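Local structure of alpha-rhamnosidase (Dictyoglomus thermophilum, 6I60) at residues 407-412 and 499-504; 390-395 and 403-408; 802-807 and 816-821; 297-302 and 431-436. The protein probably hydrolyses terminal non-reducing alpha-L-rhamnose residues from alpha-L-rhamnosides, as a glycoside hydrolase with a multidomain bacterial rhamnosidase architecture. All blocks are in the same frame, centred on the assembly; numbering follows the deposited sequence.

Interaction 1 (407-412 and 499-504)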
# COMPACT_ATOMS: atom_id res chain seq x y z
N THR A 407 -10.28 13.93 -17.36
CA THR A 407 -10.02 12.77 -16.52
C THR A 407 -10.48 12.98 -15.08
O THR A 407 -10.73 12.00 -14.37
CB THR A 407 -8.53 12.43 -16.53
OG1 THR A 407 -7.76 13.59 -16.21
CG2 THR A 407 -8.11 11.93 -17.91
N ASN A 408 -10.62 14.24 -14.64
CA ASN A 408 -11.15 14.51 -13.31
C ASN A 408 -12.65 14.31 -13.24
O ASN A 408 -13.19 14.11 -12.14
CB ASN A 408 -10.80 15.94 -12.88
CG ASN A 408 -9.30 16.17 -12.75
OD1 ASN A 408 -8.49 15.29 -13.06
ND2 ASN A 408 -8.92 17.35 -12.29
N ARG A 409 -13.34 14.37 -14.37
CA ARG A 409 -14.79 14.10 -14.48
C ARG A 409 -15.52 15.11 -13.60
O ARG A 409 -15.21 16.32 -13.68
CB ARG A 409 -15.05 12.63 -14.17
CG ARG A 409 -14.50 11.68 -15.22
CD ARG A 409 -15.18 10.32 -15.16
NE ARG A 409 -15.37 9.88 -13.79
CZ ARG A 409 -15.55 8.61 -13.43
NH1 ARG A 409 -15.72 8.30 -12.15
NH2 ARG A 409 -15.56 7.65 -14.35
N THR A 410 -16.46 14.69 -12.76
CA THR A 410 -17.24 15.62 -11.95
C THR A 410 -16.48 16.16 -10.75
O THR A 410 -16.96 17.09 -10.09
CB THR A 410 -18.53 14.94 -11.46
OG1 THR A 410 -18.26 14.22 -10.25
CG2 THR A 410 -19.05 13.98 -12.52
N ALA A 411 -15.31 15.60 -10.43
CA ALA A 411 -14.49 16.13 -9.35
C ALA A 411 -13.98 17.51 -9.74
O ALA A 411 -13.24 17.65 -10.71
CB ALA A 411 -13.33 15.18 -9.05
N LEU A 412 -14.39 18.53 -8.98
CA LEU A 412 -13.98 19.89 -9.29
C LEU A 412 -12.46 20.04 -9.20
O LEU A 412 -11.82 20.54 -10.14
CB LEU A 412 -14.67 20.87 -8.34
CG LEU A 412 -15.97 21.50 -8.85
CD1 LEU A 412 -16.31 22.73 -8.03
CD2 LEU A 412 -15.86 21.84 -10.32
N GLN A 499 -7.51 10.94 -9.07
CA GLN A 499 -7.75 12.24 -9.67
C GLN A 499 -9.22 12.61 -9.82
O GLN A 499 -9.55 13.80 -9.77
CB GLN A 499 -7.06 12.34 -11.04
CG GLN A 499 -7.83 11.73 -12.20
CD GLN A 499 -7.68 10.22 -12.27
OE1 GLN A 499 -6.57 9.69 -12.35
NE2 GLN A 499 -8.80 9.51 -12.24
N ARG A 500 -10.12 11.64 -10.00
CA ARG A 500 -11.50 11.94 -10.31
C ARG A 500 -12.40 11.70 -9.09
O ARG A 500 -11.93 11.50 -7.97
CB ARG A 500 -11.96 11.13 -11.52
CG ARG A 500 -12.00 9.62 -11.30
CD ARG A 500 -12.15 8.89 -12.63
NE ARG A 500 -12.32 7.45 -12.45
CZ ARG A 500 -12.08 6.55 -13.40
NH1 ARG A 500 -11.64 6.95 -14.59
NH2 ARG A 500 -12.27 5.26 -13.17
N ASP A 501 -13.71 11.72 -9.33
CA ASP A 501 -14.70 11.57 -8.27
C ASP A 501 -14.89 10.11 -7.89
O ASP A 501 -16.02 9.62 -7.80
CB ASP A 501 -16.04 12.18 -8.71
CG ASP A 501 -16.47 11.73 -10.09
OD1 ASP A 501 -15.71 10.99 -10.75
OD2 ASP A 501 -17.57 12.11 -10.53
N GLU A 502 -13.78 9.40 -7.66
CA GLU A 502 -13.84 8.00 -7.27
C GLU A 502 -12.85 7.73 -6.14
O GLU A 502 -13.17 7.92 -4.97
CB GLU A 502 -13.55 7.09 -8.47
CG GLU A 502 -13.97 5.64 -8.26
CD GLU A 502 -14.15 4.90 -9.57
OE1 GLU A 502 -14.57 3.72 -9.53
OE2 GLU A 502 -13.88 5.49 -10.64
N ARG A 503 -11.64 7.29 -6.50
CA ARG A 503 -10.58 7.00 -5.54
C ARG A 503 -11.01 5.96 -4.51
O ARG A 503 -10.55 5.96 -3.37
CB ARG A 503 -10.10 8.28 -4.84
CG ARG A 503 -9.89 9.46 -5.78
CD ARG A 503 -9.72 10.76 -5.01
NE ARG A 503 -9.98 11.92 -5.85
CZ ARG A 503 -9.45 13.13 -5.64
NH1 ARG A 503 -8.62 13.32 -4.62
NH2 ARG A 503 -9.75 14.13 -6.45
N MET A 504 -11.90 5.06 -4.92
CA MET A 504 -12.41 4.03 -4.02
C MET A 504 -11.41 2.88 -3.90
O MET A 504 -10.47 2.74 -4.70
CB MET A 504 -13.75 3.50 -4.52
CG MET A 504 -14.90 4.48 -4.36
SD MET A 504 -14.91 5.26 -2.74
CE MET A 504 -16.26 6.43 -2.93
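R409 lays its guanidinium flat over R500, the two planes only 13° apart and their centres separated by 4.0 Å. The stack is offset, so that R500 CD sits above the middle of the R409 group, 3.5 Å from R409 CZ. A bend at chi3 (-42°) turns the R409 chain and also presents its NE and NH1 edge to D501. Both nitrogens converge side-on upon a single oxygen: R409 NH1 lies 3.0 Å and R409 NE 3.3 Å from D501 OD1. That oxygen is in the plane of the guanidinium, while the carboxylate is turned by 72° against it; NE uses the syn lone pair and NH1 comes in on the syn side but above the carboxylate plane. R500, extended from CG to NE, makes a matching side-on grip, its NE and NH2 both reaching E502 OE2, NH2 at 3.0 Å. R500 NH1 also pairs with E805, so R500 has two carboxylate partners, while R409 is held chiefly by D501; E502 OE1 accepts from W506. R503 NE donates almost straight to R500 O (2.9 Å), tying down the backbone just ahead of D501 and E502. A411, small enough for close approach, brings CB to 3.5 Å from D501 N, and R500 CB rests against T407 O and N408 O. R409 occupies the second position of a type II' beta turn, N408 to A411. The turn thus carries a salt-bridge network that joins the concanavalin-like domain to a loop of the six-hairpin glycosidase domain.

Interaction 2 (390-395 and 403-408)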
# COMPACT_ATOMS: atom_id res chain seq x y z
N ARG A 390 -7.67 31.23 -7.66
CA ARG A 390 -8.25 29.93 -7.97
C ARG A 390 -7.17 29.02 -8.54
O ARG A 390 -6.49 29.39 -9.50
CB ARG A 390 -9.40 30.08 -8.96
CG ARG A 390 -10.22 28.82 -9.17
CD ARG A 390 -11.29 29.03 -10.22
NE ARG A 390 -10.76 28.94 -11.58
CZ ARG A 390 -11.37 29.41 -12.66
NH1 ARG A 390 -12.55 30.01 -12.55
NH2 ARG A 390 -10.81 29.29 -13.85
N ILE A 391 -7.03 27.84 -7.95
CA ILE A 391 -6.01 26.87 -8.34
C ILE A 391 -6.71 25.63 -8.86
O ILE A 391 -7.39 24.92 -8.10
CB ILE A 391 -5.08 26.52 -7.17
CG1 ILE A 391 -4.56 27.79 -6.49
CG2 ILE A 391 -3.93 25.65 -7.65
CD1 ILE A 391 -3.99 27.55 -5.12
N ARG A 392 -6.54 25.34 -10.15
CA ARG A 392 -7.11 24.16 -10.78
C ARG A 392 -6.00 23.15 -11.08
O ARG A 392 -4.85 23.52 -11.31
CB ARG A 392 -7.85 24.52 -12.07
CG ARG A 392 -8.93 25.57 -11.89
CD ARG A 392 -9.73 25.75 -13.17
NE ARG A 392 -10.78 24.75 -13.30
CZ ARG A 392 -11.57 24.63 -14.36
NH1 ARG A 392 -11.43 25.46 -15.39
NH2 ARG A 392 -12.50 23.68 -14.40
N HIS A 393 -6.37 21.87 -11.08
CA HIS A 393 -5.43 20.78 -11.30
C HIS A 393 -5.97 19.85 -12.38
O HIS A 393 -7.18 19.62 -12.47
CB HIS A 393 -5.19 19.99 -10.01
CG HIS A 393 -4.99 20.85 -8.80
ND1 HIS A 393 -6.01 21.57 -8.22
CD2 HIS A 393 -3.89 21.09 -8.04
CE1 HIS A 393 -5.55 22.23 -7.18
NE2 HIS A 393 -4.27 21.95 -7.04
N ALA A 394 -5.07 19.30 -13.19
CA ALA A 394 -5.47 18.41 -14.27
C ALA A 394 -4.34 17.46 -14.60
O ALA A 394 -3.17 17.70 -14.28
CB ALA A 394 -5.89 19.20 -15.52
N GLU A 395 -4.71 16.35 -15.25
CA GLU A 395 -3.76 15.32 -15.67
C GLU A 395 -3.20 15.57 -17.06
O GLU A 395 -2.03 15.27 -17.32
CB GLU A 395 -4.44 13.95 -15.64
CG GLU A 395 -4.45 13.27 -14.28
CD GLU A 395 -4.84 11.81 -14.36
OE1 GLU A 395 -5.70 11.47 -15.20
OE2 GLU A 395 -4.29 10.99 -13.59
N LEU A 403 -5.64 23.53 -19.87
CA LEU A 403 -5.74 22.28 -19.12
C LEU A 403 -6.93 21.46 -19.56
O LEU A 403 -8.00 21.99 -19.88
CB LEU A 403 -5.83 22.56 -17.62
CG LEU A 403 -4.53 22.44 -16.84
CD1 LEU A 403 -3.55 23.45 -17.36
CD2 LEU A 403 -4.76 22.64 -15.36
N ASN A 404 -6.75 20.14 -19.57
CA ASN A 404 -7.82 19.19 -19.87
C ASN A 404 -8.25 18.54 -18.55
O ASN A 404 -7.53 17.70 -18.01
CB ASN A 404 -7.34 18.14 -20.87
CG ASN A 404 -8.47 17.27 -21.37
OD1 ASN A 404 -8.23 16.25 -22.02
ND2 ASN A 404 -9.71 17.66 -21.08
N TYR A 405 -9.41 18.95 -18.04
CA TYR A 405 -9.94 18.42 -16.80
C TYR A 405 -10.86 17.23 -17.02
O TYR A 405 -11.63 16.88 -16.11
CB TYR A 405 -10.68 19.52 -16.03
CG TYR A 405 -9.88 20.80 -15.86
CD1 TYR A 405 -8.92 20.91 -14.86
CD2 TYR A 405 -10.10 21.89 -16.69
CE1 TYR A 405 -8.19 22.07 -14.70
CE2 TYR A 405 -9.37 23.06 -16.53
CZ TYR A 405 -8.42 23.14 -15.54
OH TYR A 405 -7.70 24.30 -15.38
N SER A 406 -10.80 16.60 -18.19
CA SER A 406 -11.75 15.53 -18.50
C SER A 406 -11.54 14.31 -17.61
O SER A 406 -12.51 13.72 -17.13
CB SER A 406 -11.62 15.13 -19.98
OG SER A 406 -11.79 16.25 -20.83
N THR A 407 -10.28 13.93 -17.36
CA THR A 407 -10.02 12.77 -16.52
C THR A 407 -10.48 12.98 -15.08
O THR A 407 -10.73 12.00 -14.37
CB THR A 407 -8.53 12.43 -16.53
OG1 THR A 407 -7.76 13.59 -16.21
CG2 THR A 407 -8.11 11.93 -17.91
N ASN A 408 -10.62 14.24 -14.64
CA ASN A 408 -11.15 14.51 -13.31
C ASN A 408 -12.65 14.31 -13.24
O ASN A 408 -13.19 14.11 -12.14
CB ASN A 408 -10.80 15.94 -12.88
CG ASN A 408 -9.30 16.17 -12.75
OD1 ASN A 408 -8.49 15.29 -13.06
ND2 ASN A 408 -8.92 17.35 -12.29
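R392 covers one face of the Y405 ring in a cation-pi stack, with R392 CZ 3.8 Å from the ring centroid and the planes 20° apart. The chain bends at chi3 (83°), which folds the guanidinium back over the ring, while R392 CB and CD lie by the phenol oxygen. Arginine suits the place because its aliphatic part and its flat cation can both rest on one aromatic. The ring edge meets H393 O, and A394 CB, a methyl small enough to sit between two larger groups, touches Y405 CD1 at 3.5 Å and L403 CD2 at 3.6 Å. These contacts hold the return segment 403-408 against strand 388-394 of the concanavalin-like domain, which runs antiparallel to both of its neighbours, 414-418 and 438-442. N408 ND2 reaches H393 O in a weak hydrogen bond of 2.9 Å. Beyond the end of the strand, T407 OG1 donates to E395 OE1 (3.1 Å), arriving on the anti side of the carboxylate and 21° out of its plane. The glutamate is fixed from outside as well: N371 donates to OE2 and the backbone N of H818 to OE1. H393 CB is directed away from 403-408; its ring stacks on H434 and ND1 bonds to A413 O.

Interaction 3 (802-807 and 816-821)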
# COMPACT_ATOMS: atom_id res chain seq x y z
N THR A 802 2.72 7.96 -15.53
CA THR A 802 2.20 6.87 -14.71
C THR A 802 1.60 5.85 -15.67
O THR A 802 1.93 5.80 -16.87
CB THR A 802 1.20 7.37 -13.66
OG1 THR A 802 0.30 8.30 -14.26
CG2 THR A 802 1.93 8.05 -12.51
N LEU A 803 0.69 5.02 -15.17
CA LEU A 803 0.04 4.01 -15.99
C LEU A 803 -1.41 4.40 -16.25
O LEU A 803 -2.07 5.01 -15.39
CB LEU A 803 0.10 2.64 -15.32
CG LEU A 803 1.09 1.66 -15.96
CD1 LEU A 803 2.50 2.21 -15.93
CD2 LEU A 803 1.02 0.30 -15.27
N TRP A 804 -1.90 4.06 -17.43
CA TRP A 804 -3.25 4.41 -17.85
C TRP A 804 -4.25 3.36 -17.38
O TRP A 804 -3.91 2.22 -17.07
CB TRP A 804 -3.33 4.54 -19.37
CG TRP A 804 -2.59 5.70 -19.93
CD1 TRP A 804 -2.08 6.76 -19.23
CD2 TRP A 804 -2.26 5.92 -21.30
NE1 TRP A 804 -1.46 7.63 -20.09
CE2 TRP A 804 -1.55 7.14 -21.37
CE3 TRP A 804 -2.49 5.21 -22.48
CZ2 TRP A 804 -1.07 7.66 -22.57
CZ3 TRP A 804 -2.02 5.73 -23.67
CH2 TRP A 804 -1.32 6.94 -23.71
N GLU A 805 -5.52 3.78 -17.35
CA GLU A 805 -6.61 2.84 -17.10
C GLU A 805 -6.89 1.96 -18.31
O GLU A 805 -7.23 0.79 -18.15
CB GLU A 805 -7.87 3.61 -16.69
CG GLU A 805 -9.10 2.75 -16.50
CD GLU A 805 -10.27 3.53 -15.91
OE1 GLU A 805 -10.20 4.78 -15.91
OE2 GLU A 805 -11.24 2.89 -15.45
N ARG A 806 -6.74 2.51 -19.51
CA ARG A 806 -7.02 1.79 -20.75
C ARG A 806 -5.79 1.80 -21.65
O ARG A 806 -4.94 2.69 -21.57
CB ARG A 806 -8.20 2.41 -21.49
CG ARG A 806 -9.23 3.04 -20.57
CD ARG A 806 -10.30 2.04 -20.18
NE ARG A 806 -10.72 1.24 -21.32
CZ ARG A 806 -11.66 1.61 -22.18
NH1 ARG A 806 -12.29 2.77 -22.03
NH2 ARG A 806 -11.98 0.82 -23.20
N TRP A 807 -5.70 0.78 -22.51
CA TRP A 807 -4.59 0.71 -23.46
C TRP A 807 -4.65 1.86 -24.46
O TRP A 807 -3.61 2.41 -24.84
CB TRP A 807 -4.60 -0.63 -24.18
CG TRP A 807 -4.40 -1.83 -23.29
CD1 TRP A 807 -5.35 -2.74 -22.92
CD2 TRP A 807 -3.18 -2.24 -22.67
NE1 TRP A 807 -4.79 -3.69 -22.10
CE2 TRP A 807 -3.46 -3.41 -21.93
CE3 TRP A 807 -1.88 -1.73 -22.65
CZ2 TRP A 807 -2.49 -4.08 -21.19
CZ3 TRP A 807 -0.91 -2.40 -21.92
CH2 TRP A 807 -1.22 -3.56 -21.20
N ASN A 816 -11.32 7.02 -18.57
CA ASN A 816 -10.15 7.43 -19.35
C ASN A 816 -9.03 7.94 -18.45
O ASN A 816 -8.23 8.77 -18.87
CB ASN A 816 -10.51 8.50 -20.38
CG ASN A 816 -11.59 8.06 -21.35
OD1 ASN A 816 -11.76 6.87 -21.61
ND2 ASN A 816 -12.31 9.03 -21.91
N SER A 817 -8.98 7.46 -17.20
CA SER A 817 -8.02 8.01 -16.25
C SER A 817 -6.59 7.63 -16.63
O SER A 817 -6.33 6.59 -17.23
CB SER A 817 -8.33 7.51 -14.84
OG SER A 817 -7.19 7.64 -14.00
N HIS A 818 -5.66 8.51 -16.26
CA HIS A 818 -4.25 8.38 -16.64
C HIS A 818 -3.35 8.09 -15.44
O HIS A 818 -2.14 8.36 -15.51
CB HIS A 818 -3.78 9.64 -17.36
CG HIS A 818 -4.15 9.67 -18.81
ND1 HIS A 818 -3.22 9.93 -19.80
CD2 HIS A 818 -5.33 9.48 -19.44
CE1 HIS A 818 -3.82 9.90 -20.98
NE2 HIS A 818 -5.10 9.63 -20.79
N ASN A 819 -3.89 7.54 -14.36
CA ASN A 819 -3.09 7.19 -13.20
C ASN A 819 -3.71 5.98 -12.50
O ASN A 819 -4.11 6.03 -11.34
CB ASN A 819 -2.94 8.38 -12.25
CG ASN A 819 -1.76 8.23 -11.30
OD1 ASN A 819 -1.15 7.17 -11.22
ND2 ASN A 819 -1.44 9.31 -10.59
N HIS A 820 -3.80 4.87 -13.21
CA HIS A 820 -4.31 3.63 -12.66
C HIS A 820 -3.16 2.68 -12.32
O HIS A 820 -2.05 2.81 -12.83
CB HIS A 820 -5.27 2.95 -13.63
CG HIS A 820 -6.71 3.32 -13.42
ND1 HIS A 820 -7.13 4.63 -13.35
CD2 HIS A 820 -7.81 2.55 -13.24
CE1 HIS A 820 -8.44 4.65 -13.15
NE2 HIS A 820 -8.87 3.41 -13.08
N ILE A 821 -3.45 1.73 -11.44
CA ILE A 821 -2.45 0.81 -10.92
C ILE A 821 -2.77 -0.65 -11.23
O ILE A 821 -1.92 -1.52 -10.99
CB ILE A 821 -2.25 1.00 -9.40
CG1 ILE A 821 -0.95 0.35 -8.91
CG2 ILE A 821 -3.46 0.48 -8.63
CD1 ILE A 821 0.23 0.58 -9.82
O HOH W 1 -0.45 4.78 -12.51
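In the long loop that joins helices 792-797 and 826-835 of the six-hairpin glycosidase domain, E805 and L803 meet S817 and H820 as the chain doubles back on itself. E805 N donates to S817 O (2.9 Å), and the side chain answers: S817 N donates to the anti lone pair of E805 OE1 (3.2 Å). With chi1 at 175° and the chain extended beyond CG, the glutamate runs alongside H820. Its CB stands 3.4 Å above the H820 ring centroid in a CH-pi contact, and its carboxylate is stacked over the imidazole, the planes 17° apart. The ring is kept in place by H820 ND1 bonding in plane to S817 OG, a hydroxyl that also meets Q499. Glutamate is long enough to serve both the loop and the salt bridge from E805 OE1 to R500, which ties this loop to the 499-504 loop of the same domain. H820 N donates to L803 O at 2.8 Å. T802 OG1 donates to H818 O in the carbonyl plane, at 2.7 Å. The W804 and H818 side chains lie side by side, but their rings meet obliquely, planes at 50°, and H818 NE2 bonds to L810 O. A water accepts from L803 N, 2.9 Å away.

Interaction 4 (297-302 and 431-436)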
# COMPACT_ATOMS: atom_id res chain seq x y z
N ASN A 297 -14.95 22.12 2.12
CA ASN A 297 -13.80 21.25 1.96
C ASN A 297 -14.28 19.88 1.52
O ASN A 297 -15.19 19.31 2.14
CB ASN A 297 -12.98 21.16 3.25
CG ASN A 297 -13.76 20.58 4.41
OD1 ASN A 297 -13.55 19.43 4.81
ND2 ASN A 297 -14.68 21.36 4.96
N SER A 298 -13.68 19.35 0.46
CA SER A 298 -14.08 18.06 -0.08
C SER A 298 -12.87 17.42 -0.75
O SER A 298 -12.08 18.10 -1.39
CB SER A 298 -15.23 18.20 -1.08
OG SER A 298 -15.84 16.94 -1.34
N LEU A 299 -12.75 16.10 -0.61
CA LEU A 299 -11.65 15.38 -1.24
C LEU A 299 -11.74 15.45 -2.76
O LEU A 299 -10.71 15.45 -3.44
CB LEU A 299 -11.62 13.93 -0.77
CG LEU A 299 -11.39 13.68 0.72
CD1 LEU A 299 -11.60 12.21 1.06
CD2 LEU A 299 -10.00 14.14 1.12
N TYR A 300 -12.96 15.49 -3.31
CA TYR A 300 -13.11 15.51 -4.76
C TYR A 300 -13.03 16.92 -5.32
O TYR A 300 -12.50 17.12 -6.42
CB TYR A 300 -14.45 14.88 -5.16
CG TYR A 300 -14.56 13.39 -4.92
CD1 TYR A 300 -15.80 12.77 -4.88
CD2 TYR A 300 -13.43 12.60 -4.73
CE1 TYR A 300 -15.92 11.41 -4.66
CE2 TYR A 300 -13.53 11.24 -4.51
CZ TYR A 300 -14.78 10.65 -4.47
OH TYR A 300 -14.89 9.30 -4.25
N HIS A 301 -13.55 17.90 -4.58
CA HIS A 301 -13.77 19.24 -5.13
C HIS A 301 -12.83 20.30 -4.58
O HIS A 301 -12.83 21.42 -5.10
CB HIS A 301 -15.22 19.66 -4.88
CG HIS A 301 -16.22 18.63 -5.28
ND1 HIS A 301 -16.44 18.28 -6.60
CD2 HIS A 301 -17.06 17.87 -4.54
CE1 HIS A 301 -17.38 17.34 -6.65
NE2 HIS A 301 -17.77 17.08 -5.42
N GLY A 302 -12.04 20.00 -3.56
CA GLY A 302 -11.06 20.94 -3.07
C GLY A 302 -11.48 21.63 -1.79
O GLY A 302 -12.43 21.24 -1.10
N PHE A 431 -7.58 19.70 3.66
CA PHE A 431 -8.68 18.73 3.74
C PHE A 431 -9.05 18.19 2.36
O PHE A 431 -10.22 17.88 2.11
CB PHE A 431 -9.90 19.36 4.42
CG PHE A 431 -9.69 19.67 5.87
CD1 PHE A 431 -9.07 18.75 6.71
CD2 PHE A 431 -10.10 20.88 6.40
CE1 PHE A 431 -8.88 19.04 8.05
CE2 PHE A 431 -9.91 21.17 7.74
CZ PHE A 431 -9.30 20.25 8.57
N THR A 432 -8.07 18.06 1.47
CA THR A 432 -8.32 17.56 0.13
C THR A 432 -6.99 17.12 -0.48
O THR A 432 -5.92 17.37 0.07
CB THR A 432 -8.99 18.62 -0.76
OG1 THR A 432 -9.09 18.13 -2.10
CG2 THR A 432 -8.17 19.90 -0.76
N TYR A 433 -7.08 16.45 -1.63
CA TYR A 433 -5.91 16.12 -2.42
C TYR A 433 -6.34 15.87 -3.85
O TYR A 433 -7.48 15.48 -4.11
CB TYR A 433 -5.16 14.90 -1.84
CG TYR A 433 -5.75 13.55 -2.18
CD1 TYR A 433 -5.30 12.83 -3.27
CD2 TYR A 433 -6.74 12.99 -1.38
CE1 TYR A 433 -5.83 11.59 -3.58
CE2 TYR A 433 -7.28 11.74 -1.68
CZ TYR A 433 -6.82 11.05 -2.77
OH TYR A 433 -7.34 9.81 -3.08
N HIS A 434 -5.42 16.12 -4.78
CA HIS A 434 -5.70 15.97 -6.20
C HIS A 434 -4.60 15.16 -6.86
O HIS A 434 -3.46 15.11 -6.38
CB HIS A 434 -5.82 17.33 -6.91
CG HIS A 434 -6.36 18.43 -6.04
ND1 HIS A 434 -7.71 18.56 -5.76
CD2 HIS A 434 -5.74 19.44 -5.39
CE1 HIS A 434 -7.89 19.61 -4.98
NE2 HIS A 434 -6.72 20.16 -4.74
N GLY A 435 -4.96 14.50 -7.96
CA GLY A 435 -3.99 13.83 -8.81
C GLY A 435 -3.81 14.60 -10.10
O GLY A 435 -4.77 14.82 -10.83
N PHE A 436 -2.58 15.02 -10.39
CA PHE A 436 -2.39 15.97 -11.47
C PHE A 436 -0.93 15.99 -11.90
O PHE A 436 -0.04 15.51 -11.19
CB PHE A 436 -2.83 17.38 -11.06
CG PHE A 436 -2.08 17.92 -9.88
CD1 PHE A 436 -2.42 17.55 -8.59
CD2 PHE A 436 -1.03 18.81 -10.06
CE1 PHE A 436 -1.73 18.05 -7.50
CE2 PHE A 436 -0.34 19.32 -8.97
CZ PHE A 436 -0.69 18.93 -7.69
O HOH W 2 -9.75 16.88 -5.87
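The backbone of 297-302 turns sharply between S298 and G302, which bond to each other in both directions, S298 N to G302 O and G302 N to S298 O, while L299 comes within 4.2 Å of T432, CA to CA. This is the tip of a beta hairpin joining strands 288-298 and 302-306, and it carries the N-terminal rhamnosidase domain onto the concanavalin-like domain. Glycine is called for at G302, since at its backbone angles a CB would press on the carbonyl of H301. T432 sits over the turn: with its hydroxyl anti to the backbone N (chi1 175°), OG1 is 3.1 Å from S298 O and 3.4 Å from L299 O, both weak, and the single proton can serve only one of them. The threonine methyl, CG2, lies against G302 CA at 3.8 Å. At the strand end N297 crosses F431 obliquely, amide and ring 52° apart, with N297 CB 3.8 Å from F431 CB; N297 OD1 is held by N251 N. L299, a branched apolar residue, brings CD2 to the edge of the Y433 ring, 4.3 Å from Y433 CD2. H434, whose NE2 bonds to D415, turns the edge of its imidazole toward the glycine, CE1 being 3.9 Å from G302 CA. A water in the plane of that imidazole lies 2.6 Å from H434 ND1 and within bonding range of L299 O.

In the fold
Interaction 1 is the nearest neighbour of each of the others, its centre about 9 Å from that of interaction 4, 10 Å from interaction 2 and 13 Å from interaction 3. Interactions 1 and 2 share T407 and N408, so the loop leaving strand 403-404 serves both. Along the chain the segments of interactions 4 and 1 alternate, interaction 2 falls between the halves of interaction 4, and interaction 3 comes last. R500 joins E805 between 1 and 3, E395 joins H818 between 2 and 3, and the H393 and H434 rings meet between 2 and 4. Interaction 4 joins the N-terminal and concanavalin-like domains, interaction 1 the concanavalin-like and glycosidase domains; 2 and 3 lie within one each.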